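Local coordinates for protein transcobalamin-1 (Homo sapiens, PDB 4KKI) that binds vitamin B12 (cobalamin) with femtomolar affinity, carries it and protects it from the acidic environment of the stomach, at residues A[81-86]-A[114-119]; A[97-102]-A[155-160]. All blocks are in the same frame, centred on the assembly; numbering follows the deposited sequence.

Contact 1: A[81-86]-A[114-119]; sequences YNVKSR and YDYHLI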
ATOM      1  N   TYR A  81      -5.393  21.418  -2.970  1.00 60.13           N
ATOM      2  CA  TYR A  81      -6.833  21.273  -2.807  1.00 63.90           C
ATOM      3  C   TYR A  81      -7.189  20.684  -1.446  1.00 65.78           C
ATOM      4  O   TYR A  81      -8.023  21.230  -0.725  1.00 69.51           O
ATOM      5  CB  TYR A  81      -7.419  20.407  -3.922  1.00 69.60           C
ATOM      6  CG  TYR A  81      -8.846  19.982  -3.667  1.00 80.06           C
ATOM      7  CD1 TYR A  81      -9.892  20.890  -3.770  1.00 85.15           C
ATOM      8  CD2 TYR A  81      -9.147  18.671  -3.323  1.00 81.64           C
ATOM      9  CE1 TYR A  81     -11.198  20.504  -3.535  1.00 90.28           C
ATOM     10  CE2 TYR A  81     -10.449  18.276  -3.086  1.00 89.01           C
ATOM     11  CZ  TYR A  81     -11.471  19.195  -3.194  1.00 95.41           C
ATOM     12  OH  TYR A  81     -12.768  18.803  -2.961  1.00100.02           O
ATOM     13  N   ASN A  82      -6.553  19.571  -1.101  1.00 58.53           N
ATOM     14  CA  ASN A  82      -6.814  18.909   0.172  1.00 65.04           C
ATOM     15  C   ASN A  82      -6.422  19.763   1.375  1.00 72.90           C
ATOM     16  O   ASN A  82      -7.128  19.790   2.380  1.00 78.06           O
ATOM     17  CB  ASN A  82      -6.117  17.548   0.232  1.00 64.97           C
ATOM     18  CG  ASN A  82      -6.802  16.504  -0.631  1.00 72.01           C
ATOM     19  OD1 ASN A  82      -7.786  15.892  -0.218  1.00 75.29           O
ATOM     20  ND2 ASN A  82      -6.282  16.295  -1.836  1.00 72.48           N
ATOM     21  N   VAL A  83      -5.299  20.464   1.265  1.00 69.63           N
ATOM     22  CA  VAL A  83      -4.823  21.302   2.358  1.00 66.22           C
ATOM     23  C   VAL A  83      -5.752  22.489   2.610  1.00 71.12           C
ATOM     24  O   VAL A  83      -6.048  22.825   3.758  1.00 74.93           O
ATOM     25  CB  VAL A  83      -3.380  21.800   2.102  1.00 65.35           C
ATOM     26  CG1 VAL A  83      -3.037  22.971   3.012  1.00 70.06           C
ATOM     27  CG2 VAL A  83      -2.386  20.661   2.292  1.00 61.20           C
ATOM     28  N   LYS A  84      -6.235  23.102   1.535  1.00 71.38           N
ATOM     29  CA  LYS A  84      -6.995  24.340   1.649  1.00 83.66           C
ATOM     30  C   LYS A  84      -8.473  24.141   1.983  1.00 86.88           C
ATOM     31  O   LYS A  84      -9.161  25.101   2.329  1.00 91.91           O
ATOM     32  CB  LYS A  84      -6.863  25.175   0.371  1.00 93.88           C
ATOM     33  CG  LYS A  84      -7.837  24.789  -0.733  1.00103.14           C
ATOM     34  CD  LYS A  84      -7.689  25.700  -1.944  1.00109.55           C
ATOM     35  CE  LYS A  84      -8.807  25.474  -2.950  1.00111.61           C
ATOM     36  NZ  LYS A  84     -10.143  25.815  -2.386  1.00111.20           N
ATOM     37  N   SER A  85      -8.968  22.911   1.887  1.00 85.43           N
ATOM     38  CA  SER A  85     -10.401  22.694   2.069  1.00 83.36           C
ATOM     39  C   SER A  85     -10.821  21.289   2.500  1.00 77.22           C
ATOM     40  O   SER A  85     -12.006  20.961   2.453  1.00 80.22           O
ATOM     41  CB  SER A  85     -11.154  23.082   0.792  1.00 84.72           C
ATOM     42  OG  SER A  85     -10.715  22.308  -0.311  1.00 77.85           O
ATOM     43  N   ARG A  86      -9.871  20.463   2.926  1.00 75.63           N
ATOM     44  CA  ARG A  86     -10.205  19.102   3.343  1.00 74.44           C
ATOM     45  C   ARG A  86      -9.133  18.494   4.241  1.00 65.02           C
ATOM     46  O   ARG A  86      -9.115  17.282   4.463  1.00 69.77           O
ATOM     47  CB  ARG A  86     -10.419  18.206   2.119  1.00 81.84           C
ATOM     48  CG  ARG A  86     -11.466  17.123   2.322  1.00 95.20           C
ATOM     49  CD  ARG A  86     -11.352  16.034   1.268  1.00100.10           C
ATOM     50  NE  ARG A  86     -10.237  15.129   1.534  1.00103.04           N
ATOM     51  CZ  ARG A  86     -10.344  13.994   2.216  1.00105.13           C
ATOM     52  NH1 ARG A  86     -11.520  13.621   2.703  1.00103.73           N
ATOM     53  NH2 ARG A  86      -9.277  13.230   2.412  1.00101.10           N
ATOM     54  N   TYR A 114       6.780  22.771   5.058  1.00 56.18           N
ATOM     55  CA  TYR A 114       7.031  23.669   6.177  1.00 58.35           C
ATOM     56  C   TYR A 114       6.156  24.917   6.128  1.00 49.03           C
ATOM     57  O   TYR A 114       5.897  25.539   7.158  1.00 65.59           O
ATOM     58  CB  TYR A 114       8.517  24.028   6.236  1.00 58.24           C
ATOM     59  CG  TYR A 114       9.406  22.806   6.223  1.00 62.61           C
ATOM     60  CD1 TYR A 114       9.558  22.024   7.362  1.00 66.21           C
ATOM     61  CD2 TYR A 114      10.077  22.421   5.069  1.00 58.40           C
ATOM     62  CE1 TYR A 114      10.363  20.900   7.356  1.00 61.87           C
ATOM     63  CE2 TYR A 114      10.885  21.299   5.054  1.00 63.83           C
ATOM     64  CZ  TYR A 114      11.023  20.543   6.200  1.00 65.54           C
ATOM     65  OH  TYR A 114      11.825  19.425   6.191  1.00 70.00           O
ATOM     66  N   ASP A 115       5.692  25.274   4.936  1.00 47.34           N
ATOM     67  CA  ASP A 115       4.804  26.422   4.782  1.00 62.58           C
ATOM     68  C   ASP A 115       3.383  26.089   5.227  1.00 60.92           C
ATOM     69  O   ASP A 115       2.627  26.973   5.629  1.00 59.21           O
ATOM     70  CB  ASP A 115       4.806  26.927   3.336  1.00 74.39           C
ATOM     71  CG  ASP A 115       6.118  27.583   2.948  1.00 83.42           C
ATOM     72  OD1 ASP A 115       6.836  28.065   3.852  1.00 87.26           O
ATOM     73  OD2 ASP A 115       6.432  27.621   1.739  1.00 87.55           O
ATOM     74  N   TYR A 116       3.025  24.810   5.157  1.00 57.21           N
ATOM     75  CA  TYR A 116       1.696  24.365   5.562  1.00 58.60           C
ATOM     76  C   TYR A 116       1.732  23.660   6.914  1.00 55.77           C
ATOM     77  O   TYR A 116       0.692  23.260   7.440  1.00 60.06           O
ATOM     78  CB  TYR A 116       1.097  23.427   4.511  1.00 60.36           C
ATOM     79  CG  TYR A 116       0.823  24.073   3.171  1.00 71.61           C
ATOM     80  CD1 TYR A 116       0.484  25.418   3.080  1.00 71.07           C
ATOM     81  CD2 TYR A 116       0.904  23.337   1.995  1.00 73.36           C
ATOM     82  CE1 TYR A 116       0.231  26.010   1.855  1.00 72.54           C
ATOM     83  CE2 TYR A 116       0.654  23.919   0.767  1.00 79.50           C
ATOM     84  CZ  TYR A 116       0.319  25.256   0.702  1.00 83.22           C
ATOM     85  OH  TYR A 116       0.070  25.837  -0.520  1.00 91.47           O
ATOM     86  N   HIS A 117       2.936  23.514   7.464  1.00 52.84           N
ATOM     87  CA  HIS A 117       3.149  22.813   8.730  1.00 58.10           C
ATOM     88  C   HIS A 117       2.591  21.390   8.707  1.00 57.75           C
ATOM     89  O   HIS A 117       1.920  20.955   9.645  1.00 60.99           O
ATOM     90  CB  HIS A 117       2.569  23.612   9.903  1.00 55.13           C
ATOM     91  CG  HIS A 117       3.341  24.854  10.220  1.00 53.28           C
ATOM     92  ND1 HIS A 117       4.210  24.938  11.287  1.00 64.81           N
ATOM     93  CD2 HIS A 117       3.392  26.055   9.598  1.00 57.88           C
ATOM     94  CE1 HIS A 117       4.755  26.141  11.315  1.00 64.88           C
ATOM     95  NE2 HIS A 117       4.276  26.839  10.301  1.00 60.14           N
ATOM     96  N   LEU A 118       2.886  20.670   7.631  1.00 50.96           N
ATOM     97  CA  LEU A 118       2.359  19.325   7.431  1.00 55.22           C
ATOM     98  C   LEU A 118       2.923  18.328   8.436  1.00 52.66           C
ATOM     99  O   LEU A 118       2.245  17.374   8.822  1.00 44.46           O
ATOM    100  CB  LEU A 118       2.631  18.852   6.001  1.00 43.99           C
ATOM    101  CG  LEU A 118       2.012  19.719   4.903  1.00 52.20           C
ATOM    102  CD1 LEU A 118       2.227  19.096   3.529  1.00 47.85           C
ATOM    103  CD2 LEU A 118       0.531  19.944   5.170  1.00 49.81           C
ATOM    104  N   ILE A 119       4.167  18.547   8.850  1.00 43.92           N
ATOM    105  CA  ILE A 119       4.804  17.684   9.836  1.00 44.88           C
ATOM    106  C   ILE A 119       4.075  17.804  11.170  1.00 52.53           C
ATOM    107  O   ILE A 119       3.769  16.799  11.813  1.00 49.64           O
ATOM    108  CB  ILE A 119       6.295  18.034  10.019  1.00 51.48           C
ATOM    109  CG1 ILE A 119       7.078  17.719   8.743  1.00 52.85           C
ATOM    110  CG2 ILE A 119       6.889  17.272  11.191  1.00 46.53           C
ATOM    111  CD1 ILE A 119       8.559  18.029   8.849  1.00 55.14           C
TER

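Contact 2: A[97-102]-A[155-160]; sequences LIILAL and CLFNGN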
ATOM      1  N   LEU A  97       2.157  10.240   3.119  1.00 37.44           N
ATOM      2  CA  LEU A  97       2.590  10.088   1.731  1.00 42.52           C
ATOM      3  C   LEU A  97       2.836  11.438   1.069  1.00 42.90           C
ATOM      4  O   LEU A  97       3.748  11.579   0.257  1.00 42.43           O
ATOM      5  CB  LEU A  97       1.566   9.290   0.922  1.00 36.45           C
ATOM      6  CG  LEU A  97       1.543   7.777   1.148  1.00 44.27           C
ATOM      7  CD1 LEU A  97       0.405   7.143   0.366  1.00 42.67           C
ATOM      8  CD2 LEU A  97       2.874   7.150   0.756  1.00 37.40           C
ATOM      9  N   ILE A  98       2.014  12.425   1.415  1.00 49.19           N
ATOM     10  CA  ILE A  98       2.175  13.769   0.875  1.00 42.14           C
ATOM     11  C   ILE A  98       3.528  14.335   1.276  1.00 38.93           C
ATOM     12  O   ILE A  98       4.271  14.852   0.442  1.00 42.49           O
ATOM     13  CB  ILE A  98       1.053  14.707   1.348  1.00 40.74           C
ATOM     14  CG1 ILE A  98      -0.258  14.342   0.652  1.00 38.25           C
ATOM     15  CG2 ILE A  98       1.405  16.162   1.061  1.00 34.14           C
ATOM     16  CD1 ILE A  98      -1.430  15.186   1.081  1.00 38.45           C
ATOM     17  N   ILE A  99       3.850  14.211   2.559  1.00 40.10           N
ATOM     18  CA  ILE A  99       5.118  14.694   3.082  1.00 45.48           C
ATOM     19  C   ILE A  99       6.290  13.963   2.428  1.00 48.02           C
ATOM     20  O   ILE A  99       7.284  14.585   2.050  1.00 42.46           O
ATOM     21  CB  ILE A  99       5.182  14.547   4.617  1.00 47.96           C
ATOM     22  CG1 ILE A  99       4.083  15.394   5.269  1.00 51.52           C
ATOM     23  CG2 ILE A  99       6.557  14.944   5.140  1.00 46.18           C
ATOM     24  CD1 ILE A  99       4.005  15.270   6.777  1.00 45.48           C
ATOM     25  N   LEU A 100       6.161  12.647   2.282  1.00 41.94           N
ATOM     26  CA  LEU A 100       7.212  11.846   1.663  1.00 44.55           C
ATOM     27  C   LEU A 100       7.424  12.253   0.210  1.00 47.36           C
ATOM     28  O   LEU A 100       8.556  12.451  -0.224  1.00 52.84           O
ATOM     29  CB  LEU A 100       6.892  10.352   1.750  1.00 31.69           C
ATOM     30  CG  LEU A 100       6.865   9.728   3.147  1.00 44.15           C
ATOM     31  CD1 LEU A 100       6.394   8.282   3.069  1.00 42.21           C
ATOM     32  CD2 LEU A 100       8.228   9.819   3.819  1.00 40.00           C
ATOM     33  N   ALA A 101       6.327  12.382  -0.530  1.00 39.82           N
ATOM     34  CA  ALA A 101       6.393  12.780  -1.933  1.00 44.25           C
ATOM     35  C   ALA A 101       6.993  14.176  -2.116  1.00 48.56           C
ATOM     36  O   ALA A 101       7.733  14.417  -3.066  1.00 52.41           O
ATOM     37  CB  ALA A 101       5.013  12.710  -2.569  1.00 34.39           C
ATOM     38  N   LEU A 102       6.675  15.089  -1.204  1.00 46.49           N
ATOM     39  CA  LEU A 102       7.157  16.462  -1.310  1.00 47.70           C
ATOM     40  C   LEU A 102       8.616  16.600  -0.883  1.00 41.48           C
ATOM     41  O   LEU A 102       9.280  17.577  -1.227  1.00 50.13           O
ATOM     42  CB  LEU A 102       6.285  17.414  -0.483  1.00 47.78           C
ATOM     43  CG  LEU A 102       4.897  17.758  -1.029  1.00 50.95           C
ATOM     44  CD1 LEU A 102       4.091  18.534   0.003  1.00 40.56           C
ATOM     45  CD2 LEU A 102       5.007  18.549  -2.327  1.00 45.94           C
ATOM     46  N   CYS A 155       9.875  10.228  11.215  1.00 46.04           N
ATOM     47  CA  CYS A 155      11.271   9.875  11.448  1.00 40.38           C
ATOM     48  C   CYS A 155      12.207  10.490  10.409  1.00 41.58           C
ATOM     49  O   CYS A 155      13.238  11.067  10.755  1.00 45.07           O
ATOM     50  CB  CYS A 155      11.435   8.354  11.464  1.00 39.50           C
ATOM     51  SG  CYS A 155      13.143   7.801  11.481  1.00 39.96           S
ATOM     52  N   LEU A 156      11.843  10.362   9.135  1.00 39.78           N
ATOM     53  CA  LEU A 156      12.665  10.874   8.039  1.00 41.57           C
ATOM     54  C   LEU A 156      12.773  12.398   8.022  1.00 48.04           C
ATOM     55  O   LEU A 156      13.743  12.949   7.502  1.00 47.06           O
ATOM     56  CB  LEU A 156      12.121  10.390   6.695  1.00 38.96           C
ATOM     57  CG  LEU A 156      12.353   8.923   6.337  1.00 44.18           C
ATOM     58  CD1 LEU A 156      11.578   8.552   5.079  1.00 38.62           C
ATOM     59  CD2 LEU A 156      13.839   8.666   6.146  1.00 30.16           C
ATOM     60  N   PHE A 157      11.776  13.077   8.581  1.00 42.79           N
ATOM     61  CA  PHE A 157      11.739  14.537   8.518  1.00 56.14           C
ATOM     62  C   PHE A 157      11.827  15.196   9.892  1.00 55.22           C
ATOM     63  O   PHE A 157      11.384  16.330  10.077  1.00 59.42           O
ATOM     64  CB  PHE A 157      10.502  15.011   7.747  1.00 46.92           C
ATOM     65  CG  PHE A 157      10.508  14.602   6.303  1.00 41.33           C
ATOM     66  CD1 PHE A 157      10.040  13.356   5.921  1.00 41.02           C
ATOM     67  CD2 PHE A 157      11.001  15.454   5.329  1.00 51.33           C
ATOM     68  CE1 PHE A 157      10.056  12.970   4.594  1.00 47.06           C
ATOM     69  CE2 PHE A 157      11.016  15.074   3.999  1.00 55.25           C
ATOM     70  CZ  PHE A 157      10.546  13.829   3.632  1.00 38.28           C
ATOM     71  N   ASN A 158      12.410  14.472  10.844  1.00 50.93           N
ATOM     72  CA  ASN A 158      12.677  14.994  12.181  1.00 57.20           C
ATOM     73  C   ASN A 158      11.442  15.534  12.892  1.00 58.90           C
ATOM     74  O   ASN A 158      11.509  16.547  13.585  1.00 59.02           O
ATOM     75  CB  ASN A 158      13.764  16.072  12.130  1.00 66.25           C
ATOM     76  CG  ASN A 158      15.092  15.536  11.637  1.00 77.57           C
ATOM     77  OD1 ASN A 158      15.567  15.915  10.567  1.00 84.87           O
ATOM     78  ND2 ASN A 158      15.699  14.650  12.418  1.00 79.11           N
ATOM     79  N   GLY A 159      10.314  14.858  12.707  1.00 56.64           N
ATOM     80  CA  GLY A 159       9.095  15.221  13.401  1.00 48.35           C
ATOM     81  C   GLY A 159       9.124  14.687  14.817  1.00 54.76           C
ATOM     82  O   GLY A 159       9.930  13.814  15.139  1.00 62.19           O
ATOM     83  N   ASN A 160       8.248  15.207  15.667  1.00 56.59           N
ATOM     84  CA  ASN A 160       8.207  14.783  17.060  1.00 60.95           C
ATOM     85  C   ASN A 160       7.305  13.569  17.258  1.00 62.31           C
ATOM     86  O   ASN A 160       6.100  13.629  17.015  1.00 62.74           O
ATOM     87  CB  ASN A 160       7.767  15.939  17.962  1.00 75.98           C
ATOM     88  CG  ASN A 160       8.141  15.720  19.418  1.00 93.32           C
ATOM     89  OD1 ASN A 160       7.946  14.636  19.969  1.00 93.24           O
ATOM     90  ND2 ASN A 160       8.690  16.753  20.047  1.00101.67           N
TER

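Contact 1: A[81-86]-A[114-119]
Val83 meets Tyr116 and Leu118 through its two methyl groups, one for each partner. The aromatic part is a CH-pi contact: CG1 sits over one face of the phenol ring, 4.1 Å from the ring centroid and 15° off the normal, shifted toward the rim on the CG side, where Val83 CG1 lies 4.0 Å from Tyr116 CG. The purely aliphatic part is looser, Val83 CG2 standing 4.2 Å from Leu118 CD2. With CG1 anti to the backbone N (chi1 164°) and CG2 anti to the carbonyl carbon, the valine forks between ring and leucine.

These residues join the end region of helix 69-85 to the break between helices 111-115 and 118-135, in the helical N-terminal domain, an alpha6-alpha6 barrel. At the break His117 takes positive phi (56°) and also serves as N-cap position of the next helix, which puts Tyr116 before the turn and Leu118 after it. Leu118 is buried and also packs on Leu95, Ile98, Ile99 and Leu102 of helix 92-102, whereas Val83 and Tyr116 remain partly exposed.

Two side-chain hydrogen bonds tie 81-86 to itself. Ser85 OG gives a bond of 2.9 Å to Tyr81 O. The guanidinium of Arg86 turns its edge to the Asn82 amide, NE to OD1 3.1 Å, while Asn82 ND2 bonds Gln78 O in the preceding turn of the helix.

Contact 2: A[97-102]-A[155-160]
Phe157 lays its ring against helix 92-102, where Ile99 and Leu100 meet it, one over a face and one at the edge. Ile99 takes the face: CG2, anti to the backbone N, stands 4.0 Å from the ring centroid and 16° off the normal, a CH-pi contact displaced toward the CD1 rim, with Ile99 CG2 3.9 Å from Phe157 CD1. The far end of the ring reaches the helix backbone, Phe157 CZ lying 3.7 Å from Ile99 O. Leu100 instead comes in close to the ring plane, its CD2 3.7 Å from Phe157 CE1. The same methyl serves a second partner, Leu100 CD2 being 3.8 Å from Leu156 CD1, where the two leucine side chains cross at about a right angle.

The contact joins the C-terminal end of helix 144-156 to helix 92-102 inside the alpha6-alpha6 barrel of the N-terminal domain. Phe157 is the first residue to leave the helical conformation, and with CG anti to the carbonyl carbon (chi1 -64°) its ring extends toward the neighbouring helix. Two residues earlier, Cys155 ties the end of helix 144-156 to helix 185-203 by its disulfide to Cys197.

Ile99, Leu100 and Phe157 are all buried. Replacing Phe157 by an alanine would probably open a gap beside Ile99 CG2 and Leu100 CD2 and leave Leu156 on Leu100 as the remaining side-chain contact between the two segments. Tyr114, Ile119 and Lys304 also pack on the aromatic side chain.

How the contacts relate
Contacts 1 and 2 have centres about 13 Å apart and interlock along the chain, their segments following in the order 81-86, 97-102, 114-119, 155-160. They touch directly: Leu118 O of contact 1 lies 3.4 Å from Ile99 CD1 of contact 2, and Ile119 CD1 lies 3.5 Å from Phe157 O. The start of helix 118-135 therefore packs against both segments of contact 2, while helix 92-102 follows helix 69-85 of contact 1 in the chain. Neither contact reaches the vitamin. Contact 2 is nearer, the Leu100 side chain being about 9 Å from the bound cyanocobalamin, against about 14 Å for that of Leu118.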